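Local structure of MYB21 (Trichomonas vaginalis, 3OSG) at residues 7-10 against 11-14; 42-45 against 46-49. The protein binds DNA promoter elements of the ap65-1 gene through its R2R3 Myb domain, and probably acts as a sequence-specific regulator of transcription by RNA polymerase II. One frame throughout, in Å; residues are numbered along the deposited sequence.

Contacts 1 and 2 sit about 13 Å apart, centre to centre, and both grip chain B of the DNA at DC7. Contact 1 (7-10 with 11-14) is an irregular N-terminal arm ahead of helix 16-29, held by one internal hydrogen bond and by the sugars, phosphates and thymine bases it touches. Contact 2 (42-45 with 46-49) is the loop leading into helix 45-56 and its first turn, knit by its own capping bonds and nearer the centre of the chain, though also only partly buried, with Cys48 buried against helix 33-38. Arg43 ties the two together: its NH1 donates to Gln12 O of contact 1, 2.9 Å away, while Phe14 makes a cation-pi contact with it.

Contact 1 (7-10 against 11-14); sequences KAAK and KQKF. With nucleotides of chain B; nucleotides of chain C.
Gln12 reaches back along the chain to Ala9, its NE2 donating to Ala9 O at 3.0 Å and closing a local turn in the irregular N-terminal arm that precedes helix 16-29 of this R2R3 Myb domain. The bond is somewhat bent (151° at the hydrogen), and the donor lies 25° out of the Ala9 carbonyl plane. A bend at chi2 (-74°) folds the Gln12 amide back over the turn, where NE2 also donates to Gln3 O; two carbonyls therefore hold the amide nitrogen. Ala9 CB lies beside the same nitrogen, 3.7 Å from Gln12 NE2, and the Ala9 backbone is itself hydrogen-bonded to Gln3.

The backbone next to this turn binds the phosphates of chain B. Gln12 N donates almost straight to OP1 of DC7 of chain B (2.8 Å), and two residues on, Phe14 N donates to OP1 of DT6 of chain B at 2.9 Å. The two donors thus meet successive phosphates of one strand, and Lys13 CA lies 3.5 Å from the same OP1 of DT6 of chain B. Gln12 O accepts from Arg43, which links the arm to the body of the domain.

Between the strands, Lys11 runs its aliphatic chain past the sugar of DA9 of chain C, with CE 3.3 Å from O4' of that nucleotide. Its ammonium group enters the minor groove, where it also reaches O2 of a further thymine. Lys11 NZ donates to O2 of the DT6 base of chain B at 2.7 Å and to O4' of DC7 of chain B at 3.1 Å.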
loop_
_atom_site.group_PDB
_atom_site.type_symbol
_atom_site.label_atom_id
_atom_site.label_comp_id
_atom_site.label_asym_id
_atom_site.label_seq_id
_atom_site.Cartn_x
_atom_site.Cartn_y
_atom_site.Cartn_z
ATOM N N LYS A 7 -17.393 11.839 -14.599
ATOM C CA LYS A 7 -16.403 12.287 -15.579
ATOM C C LYS A 7 -14.995 12.229 -15.000
ATOM O O LYS A 7 -14.111 11.602 -15.588
ATOM C CB LYS A 7 -16.717 13.697 -16.074
ATOM C CG LYS A 7 -16.661 13.828 -17.590
ATOM C CD LYS A 7 -16.884 12.476 -18.266
ATOM C CE LYS A 7 -16.864 12.629 -19.782
ATOM N NZ LYS A 7 -15.755 13.543 -20.185
ATOM N N ALA A 8 -14.788 12.880 -13.856
ATOM C CA ALA A 8 -13.565 12.679 -13.073
ATOM C C ALA A 8 -13.516 11.249 -12.510
ATOM O O ALA A 8 -14.463 10.790 -11.884
ATOM C CB ALA A 8 -13.476 13.691 -11.944
ATOM N N ALA A 9 -12.414 10.550 -12.743
ATOM C CA ALA A 9 -12.264 9.188 -12.249
ATOM C C ALA A 9 -12.500 9.149 -10.731
ATOM O O ALA A 9 -12.097 10.062 -10.018
ATOM C CB ALA A 9 -10.889 8.656 -12.591
ATOM N N LYS A 10 -13.156 8.100 -10.249
ATOM C CA LYS A 10 -13.408 7.981 -8.818
ATOM C C LYS A 10 -12.232 7.328 -8.115
ATOM O O LYS A 10 -12.241 7.174 -6.897
ATOM C CB LYS A 10 -14.694 7.207 -8.533
ATOM C CG LYS A 10 -15.952 7.875 -9.074
ATOM C CD LYS A 10 -17.196 7.017 -8.828
ATOM C CE LYS A 10 -18.442 7.651 -9.449
ATOM N NZ LYS A 10 -19.724 7.137 -8.865
ATOM N N LYS A 11 -11.234 6.916 -8.891
ATOM C CA LYS A 11 -9.960 6.515 -8.335
ATOM C C LYS A 11 -8.920 7.376 -9.018
ATOM O O LYS A 11 -8.692 7.220 -10.206
ATOM C CB LYS A 11 -9.649 5.036 -8.596
ATOM C CG LYS A 11 -10.616 4.045 -7.970
ATOM C CD LYS A 11 -10.678 4.175 -6.442
ATOM C CE LYS A 11 -11.574 3.106 -5.879
ATOM N NZ LYS A 11 -11.759 3.160 -4.424
ATOM N N GLN A 12 -8.291 8.279 -8.265
ATOM C CA GLN A 12 -7.193 9.089 -8.791
ATOM C C GLN A 12 -5.863 8.417 -8.452
ATOM O O GLN A 12 -5.411 8.465 -7.305
ATOM C CB GLN A 12 -7.259 10.519 -8.222
ATOM C CG GLN A 12 -8.545 11.269 -8.595
ATOM C CD GLN A 12 -8.553 11.709 -10.060
ATOM O OE1 GLN A 12 -7.524 12.096 -10.601
ATOM N NE2 GLN A 12 -9.707 11.663 -10.689
ATOM N N LYS A 13 -5.249 7.773 -9.440
ATOM C CA LYS A 13 -3.980 7.071 -9.244
ATOM C C LYS A 13 -2.820 8.055 -9.213
ATOM O O LYS A 13 -2.805 9.010 -9.981
ATOM C CB LYS A 13 -3.734 6.090 -10.397
ATOM C CG LYS A 13 -4.889 5.129 -10.697
ATOM C CD LYS A 13 -4.845 3.877 -9.820
ATOM C CE LYS A 13 -5.765 2.801 -10.386
ATOM N NZ LYS A 13 -5.410 1.420 -9.933
ATOM N N PHE A 14 -1.844 7.825 -8.343
ATOM C CA PHE A 14 -0.621 8.615 -8.371
ATOM C C PHE A 14 0.158 8.343 -9.656
ATOM O O PHE A 14 0.355 7.191 -10.046
ATOM C CB PHE A 14 0.273 8.285 -7.184
ATOM C CG PHE A 14 -0.019 9.100 -5.969
ATOM C CD1 PHE A 14 -1.184 8.897 -5.254
ATOM C CD2 PHE A 14 0.877 10.064 -5.538
ATOM C CE1 PHE A 14 -1.453 9.642 -4.146
ATOM C CE2 PHE A 14 0.608 10.823 -4.440
ATOM C CZ PHE A 14 -0.557 10.618 -3.736
ATOM P P DT B 6 -2.524 4.311 -5.811
ATOM O OP1 DT B 6 -2.158 5.342 -6.811
ATOM O OP2 DT B 6 -1.707 4.096 -4.595
ATOM O "O5'" DT B 6 -4.020 4.564 -5.309
ATOM C "C5'" DT B 6 -5.047 4.841 -6.263
ATOM C "C4'" DT B 6 -6.421 4.833 -5.606
ATOM O "O4'" DT B 6 -6.611 3.592 -4.916
ATOM C "C3'" DT B 6 -6.722 5.893 -4.548
ATOM O "O3'" DT B 6 -7.793 6.646 -5.087
ATOM C "C2'" DT B 6 -7.140 5.121 -3.277
ATOM C "C1'" DT B 6 -7.559 3.792 -3.887
ATOM N N1 DT B 6 -7.433 2.573 -3.048
ATOM C C2 DT B 6 -8.563 1.876 -2.704
ATOM O O2 DT B 6 -9.673 2.242 -3.017
ATOM N N3 DT B 6 -8.357 0.745 -1.961
ATOM C C4 DT B 6 -7.150 0.256 -1.533
ATOM O O4 DT B 6 -7.087 -0.762 -0.872
ATOM C C5 DT B 6 -5.980 1.025 -1.913
ATOM C C7 DT B 6 -4.597 0.585 -1.495
ATOM C C6 DT B 6 -6.179 2.136 -2.648
ATOM P P DC B 7 -8.335 7.981 -4.399
ATOM O OP1 DC B 7 -8.860 8.755 -5.525
ATOM O OP2 DC B 7 -7.226 8.473 -3.556
ATOM O "O5'" DC B 7 -9.563 7.629 -3.438
ATOM C "C5'" DC B 7 -10.817 7.281 -3.998
ATOM C "C4'" DC B 7 -11.755 6.717 -2.945
ATOM O "O4'" DC B 7 -11.264 5.452 -2.398
ATOM C "C3'" DC B 7 -12.044 7.635 -1.756
ATOM O "O3'" DC B 7 -13.467 7.603 -1.585
ATOM C "C2'" DC B 7 -11.292 6.959 -0.618
ATOM C "C1'" DC B 7 -11.422 5.479 -0.991
ATOM N N1 DC B 7 -10.440 4.543 -0.356
ATOM C C2 DC B 7 -10.902 3.322 0.092
ATOM O O2 DC B 7 -12.089 3.064 -0.054
ATOM N N3 DC B 7 -10.051 2.447 0.665
ATOM C C4 DC B 7 -8.775 2.745 0.814
ATOM N N4 DC B 7 -7.997 1.825 1.400
ATOM C C5 DC B 7 -8.261 3.999 0.366
ATOM C C6 DC B 7 -9.126 4.851 -0.214
ATOM P P DA C 9 -17.992 2.050 -7.220
ATOM O OP1 DA C 9 -18.751 3.295 -7.242
ATOM O OP2 DA C 9 -18.560 0.828 -7.804
ATOM O "O5'" DA C 9 -16.576 2.279 -7.933
ATOM C "C5'" DA C 9 -15.727 3.331 -7.512
ATOM C "C4'" DA C 9 -14.487 3.312 -8.376
ATOM O "O4'" DA C 9 -13.709 2.124 -8.138
ATOM C "C3'" DA C 9 -14.775 3.310 -9.876
ATOM O "O3'" DA C 9 -13.864 4.224 -10.428
ATOM C "C2'" DA C 9 -14.503 1.872 -10.344
ATOM C "C1'" DA C 9 -13.459 1.379 -9.348
ATOM N N9 DA C 9 -13.502 -0.019 -8.898
ATOM C C8 DA C 9 -14.630 -0.791 -8.657
ATOM N N7 DA C 9 -14.372 -1.987 -8.198
ATOM C C5 DA C 9 -12.987 -2.007 -8.095
ATOM C C6 DA C 9 -12.075 -2.985 -7.654
ATOM N N6 DA C 9 -12.441 -4.184 -7.201
ATOM N N1 DA C 9 -10.756 -2.689 -7.667
ATOM C C2 DA C 9 -10.380 -1.484 -8.111
ATOM N N3 DA C 9 -11.131 -0.484 -8.552
ATOM C C4 DA C 9 -12.439 -0.796 -8.506
#

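Contact 2 (42-45 against 46-49); sequences NRNA and RQCR. With nucleotides of chain B; nucleotides of chain C.
Arg46 grips the major-groove edge of DG8 of chain B with two hydrogen bonds, NH2 to O6 at 2.6 Å and NH1 to N7 at 2.9 Å. This bidentate pairing reads guanine. One face of the same guanidinium lies over C5 of DC7 of chain B, offset toward the rim, while NE makes a salt bridge to Asp50 one turn on, which would help fix the rotation of the group.

Next to it, Gln47 divides its amide between DNA and protein. NE2 donates nearly straight to OP2 of DC7 of chain B (2.8 Å, 173°) and gives a second hydrogen to a water that in turn donates to Asn42 O. OE1 turns back to accept Asn44 N at 2.9 Å, approached in the carbonyl plane. Asn44 returns the bond: with chi1 at 62°, its CG sits between backbone N and carbonyl carbon, and OD1 takes Gln47 N at 2.7 Å almost head-on. The two side chains cross at about a right angle.

Behind this pair the first helical turns close through Cys48 N to Asn44 O and Arg49 N to Ala45 O. Arg43 lies across Gln47, its guanidinium engaged by Gln12 O and Glu18. Cys48 SG lies 4.0 Å from Arg43 CB, and the Cys48 side chain also touches Trp33, Ala37 and Phe40. Farther along the helix, the Arg49 guanidinium lays one face over the DT2 sugar of chain C, CZ standing 3.3 Å from C2'.

With Asn44 as N-cap, the reciprocal Asn44-Gln47 bonds form a capping box, here starting the DNA-recognition helix of a Myb helix-turn-helix repeat.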
loop_
_atom_site.group_PDB
_atom_site.type_symbol
_atom_site.label_atom_id
_atom_site.label_comp_id
_atom_site.label_asym_id
_atom_site.label_seq_id
_atom_site.Cartn_x
_atom_site.Cartn_y
_atom_site.Cartn_z
ATOM N N ASN A 42 -4.069 18.525 -6.065
ATOM C CA ASN A 42 -5.178 17.577 -6.109
ATOM C C ASN A 42 -5.102 16.446 -5.079
ATOM O O ASN A 42 -5.784 15.437 -5.229
ATOM C CB ASN A 42 -5.286 16.970 -7.513
ATOM C CG ASN A 42 -5.444 18.024 -8.600
ATOM O OD1 ASN A 42 -6.369 18.843 -8.560
ATOM N ND2 ASN A 42 -4.546 17.996 -9.592
ATOM N N ARG A 43 -4.280 16.601 -4.043
ATOM C CA ARG A 43 -4.104 15.530 -3.065
ATOM C C ARG A 43 -4.296 16.024 -1.632
ATOM O O ARG A 43 -3.882 17.130 -1.284
ATOM C CB ARG A 43 -2.703 14.921 -3.187
ATOM C CG ARG A 43 -2.390 14.320 -4.563
ATOM C CD ARG A 43 -3.240 13.094 -4.859
ATOM N NE ARG A 43 -2.939 12.542 -6.177
ATOM C CZ ARG A 43 -3.513 11.455 -6.662
ATOM N NH1 ARG A 43 -4.403 10.812 -5.916
ATOM N NH2 ARG A 43 -3.196 11.014 -7.878
ATOM N N ASN A 44 -4.914 15.203 -0.794
ATOM C CA ASN A 44 -5.034 15.540 0.616
ATOM C C ASN A 44 -4.005 14.776 1.460
ATOM O O ASN A 44 -3.210 13.992 0.921
ATOM C CB ASN A 44 -6.451 15.259 1.100
ATOM C CG ASN A 44 -6.816 13.796 0.986
ATOM O OD1 ASN A 44 -5.979 12.930 1.202
ATOM N ND2 ASN A 44 -8.069 13.516 0.656
ATOM N N ALA A 45 -4.013 14.998 2.775
ATOM C CA ALA A 45 -3.012 14.384 3.653
ATOM C C ALA A 45 -3.122 12.859 3.644
ATOM O O ALA A 45 -2.110 12.152 3.616
ATOM C CB ALA A 45 -3.142 14.916 5.090
ATOM N N ARG A 46 -4.357 12.368 3.686
ATOM C CA ARG A 46 -4.631 10.931 3.701
ATOM C C ARG A 46 -4.060 10.235 2.460
ATOM O O ARG A 46 -3.449 9.170 2.548
ATOM C CB ARG A 46 -6.141 10.715 3.736
ATOM C CG ARG A 46 -6.569 9.305 3.938
ATOM C CD ARG A 46 -7.017 8.637 2.637
ATOM N NE ARG A 46 -7.159 7.223 2.935
ATOM C CZ ARG A 46 -8.306 6.573 3.084
ATOM N NH1 ARG A 46 -9.479 7.169 2.880
ATOM N NH2 ARG A 46 -8.263 5.300 3.412
ATOM N N GLN A 47 -4.283 10.833 1.297
ATOM C CA GLN A 47 -3.786 10.259 0.062
ATOM C C GLN A 47 -2.272 10.186 0.036
ATOM O O GLN A 47 -1.709 9.181 -0.383
ATOM C CB GLN A 47 -4.294 11.048 -1.135
ATOM C CG GLN A 47 -5.790 10.900 -1.391
ATOM C CD GLN A 47 -6.259 11.833 -2.479
ATOM O OE1 GLN A 47 -6.115 13.052 -2.364
ATOM N NE2 GLN A 47 -6.797 11.270 -3.556
ATOM N N CYS A 48 -1.597 11.238 0.488
ATOM C CA CYS A 48 -0.135 11.224 0.481
ATOM C C CYS A 48 0.403 10.203 1.488
ATOM O O CYS A 48 1.343 9.466 1.206
ATOM C CB CYS A 48 0.442 12.630 0.768
ATOM S SG CYS A 48 0.091 13.843 -0.547
ATOM N N ARG A 49 -0.190 10.155 2.667
ATOM C CA ARG A 49 0.267 9.215 3.673
ATOM C C ARG A 49 0.114 7.779 3.170
ATOM O O ARG A 49 1.027 6.975 3.315
ATOM C CB ARG A 49 -0.491 9.399 4.983
ATOM C CG ARG A 49 -0.040 8.443 6.080
ATOM C CD ARG A 49 -0.687 8.770 7.434
ATOM N NE ARG A 49 -2.132 8.623 7.357
ATOM C CZ ARG A 49 -3.003 9.630 7.367
ATOM N NH1 ARG A 49 -2.586 10.886 7.501
ATOM N NH2 ARG A 49 -4.305 9.376 7.252
ATOM P P DC B 7 -8.335 7.981 -4.399
ATOM O OP1 DC B 7 -8.860 8.755 -5.525
ATOM O OP2 DC B 7 -7.226 8.473 -3.556
ATOM O "O5'" DC B 7 -9.563 7.629 -3.438
ATOM C "C5'" DC B 7 -10.817 7.281 -3.998
ATOM C "C4'" DC B 7 -11.755 6.717 -2.945
ATOM O "O4'" DC B 7 -11.264 5.452 -2.398
ATOM C "C3'" DC B 7 -12.044 7.635 -1.756
ATOM O "O3'" DC B 7 -13.467 7.603 -1.585
ATOM C "C2'" DC B 7 -11.292 6.959 -0.618
ATOM C "C1'" DC B 7 -11.422 5.479 -0.991
ATOM N N1 DC B 7 -10.440 4.543 -0.356
ATOM C C2 DC B 7 -10.902 3.322 0.092
ATOM O O2 DC B 7 -12.089 3.064 -0.054
ATOM N N3 DC B 7 -10.051 2.447 0.665
ATOM C C4 DC B 7 -8.775 2.745 0.814
ATOM N N4 DC B 7 -7.997 1.825 1.400
ATOM C C5 DC B 7 -8.261 3.999 0.366
ATOM C C6 DC B 7 -9.126 4.851 -0.214
ATOM P P DG B 8 -14.303 8.700 -0.758
ATOM O OP1 DG B 8 -15.303 9.322 -1.640
ATOM O OP2 DG B 8 -13.332 9.526 -0.014
ATOM O "O5'" DG B 8 -15.108 7.773 0.265
ATOM C "C5'" DG B 8 -15.807 6.644 -0.219
ATOM C "C4'" DG B 8 -16.642 6.010 0.880
ATOM O "O4'" DG B 8 -15.855 5.047 1.614
ATOM C "C3'" DG B 8 -17.146 6.959 1.945
ATOM O "O3'" DG B 8 -18.358 6.432 2.455
ATOM C "C2'" DG B 8 -16.013 6.955 2.973
ATOM C "C1'" DG B 8 -15.550 5.503 2.922
ATOM N N9 DG B 8 -14.113 5.270 3.063
ATOM C C8 DG B 8 -13.089 6.027 2.546
ATOM N N7 DG B 8 -11.904 5.545 2.798
ATOM C C5 DG B 8 -12.161 4.397 3.515
ATOM C C6 DG B 8 -11.266 3.455 4.066
ATOM O O6 DG B 8 -10.038 3.458 4.017
ATOM N N1 DG B 8 -11.929 2.421 4.732
ATOM C C2 DG B 8 -13.294 2.317 4.837
ATOM N N2 DG B 8 -13.740 1.248 5.506
ATOM N N3 DG B 8 -14.153 3.200 4.333
ATOM C C4 DG B 8 -13.515 4.204 3.680
ATOM P P DT C 2 -0.850 12.225 11.146
ATOM O OP1 DT C 2 0.584 12.096 11.472
ATOM O OP2 DT C 2 -1.259 12.873 9.884
ATOM O "O5'" DT C 2 -1.530 10.780 11.239
ATOM C "C5'" DT C 2 -1.245 9.954 12.357
ATOM C "C4'" DT C 2 -2.006 8.650 12.250
ATOM O "O4'" DT C 2 -3.393 8.911 12.577
ATOM C "C3'" DT C 2 -2.026 8.018 10.853
ATOM O "O3'" DT C 2 -1.979 6.611 10.953
ATOM C "C2'" DT C 2 -3.415 8.379 10.352
ATOM C "C1'" DT C 2 -4.134 8.143 11.667
ATOM N N1 DT C 2 -5.539 8.551 11.666
ATOM C C2 DT C 2 -6.412 7.793 12.407
ATOM O O2 DT C 2 -6.035 6.830 13.039
ATOM N N3 DT C 2 -7.717 8.205 12.352
ATOM C C4 DT C 2 -8.196 9.296 11.639
ATOM O O4 DT C 2 -9.379 9.588 11.645
ATOM C C5 DT C 2 -7.217 10.043 10.888
ATOM C C7 DT C 2 -7.592 11.243 10.071
ATOM C C6 DT C 2 -5.947 9.640 10.933
HETATM O O HOH W 1 -7.766 13.212 -5.718
#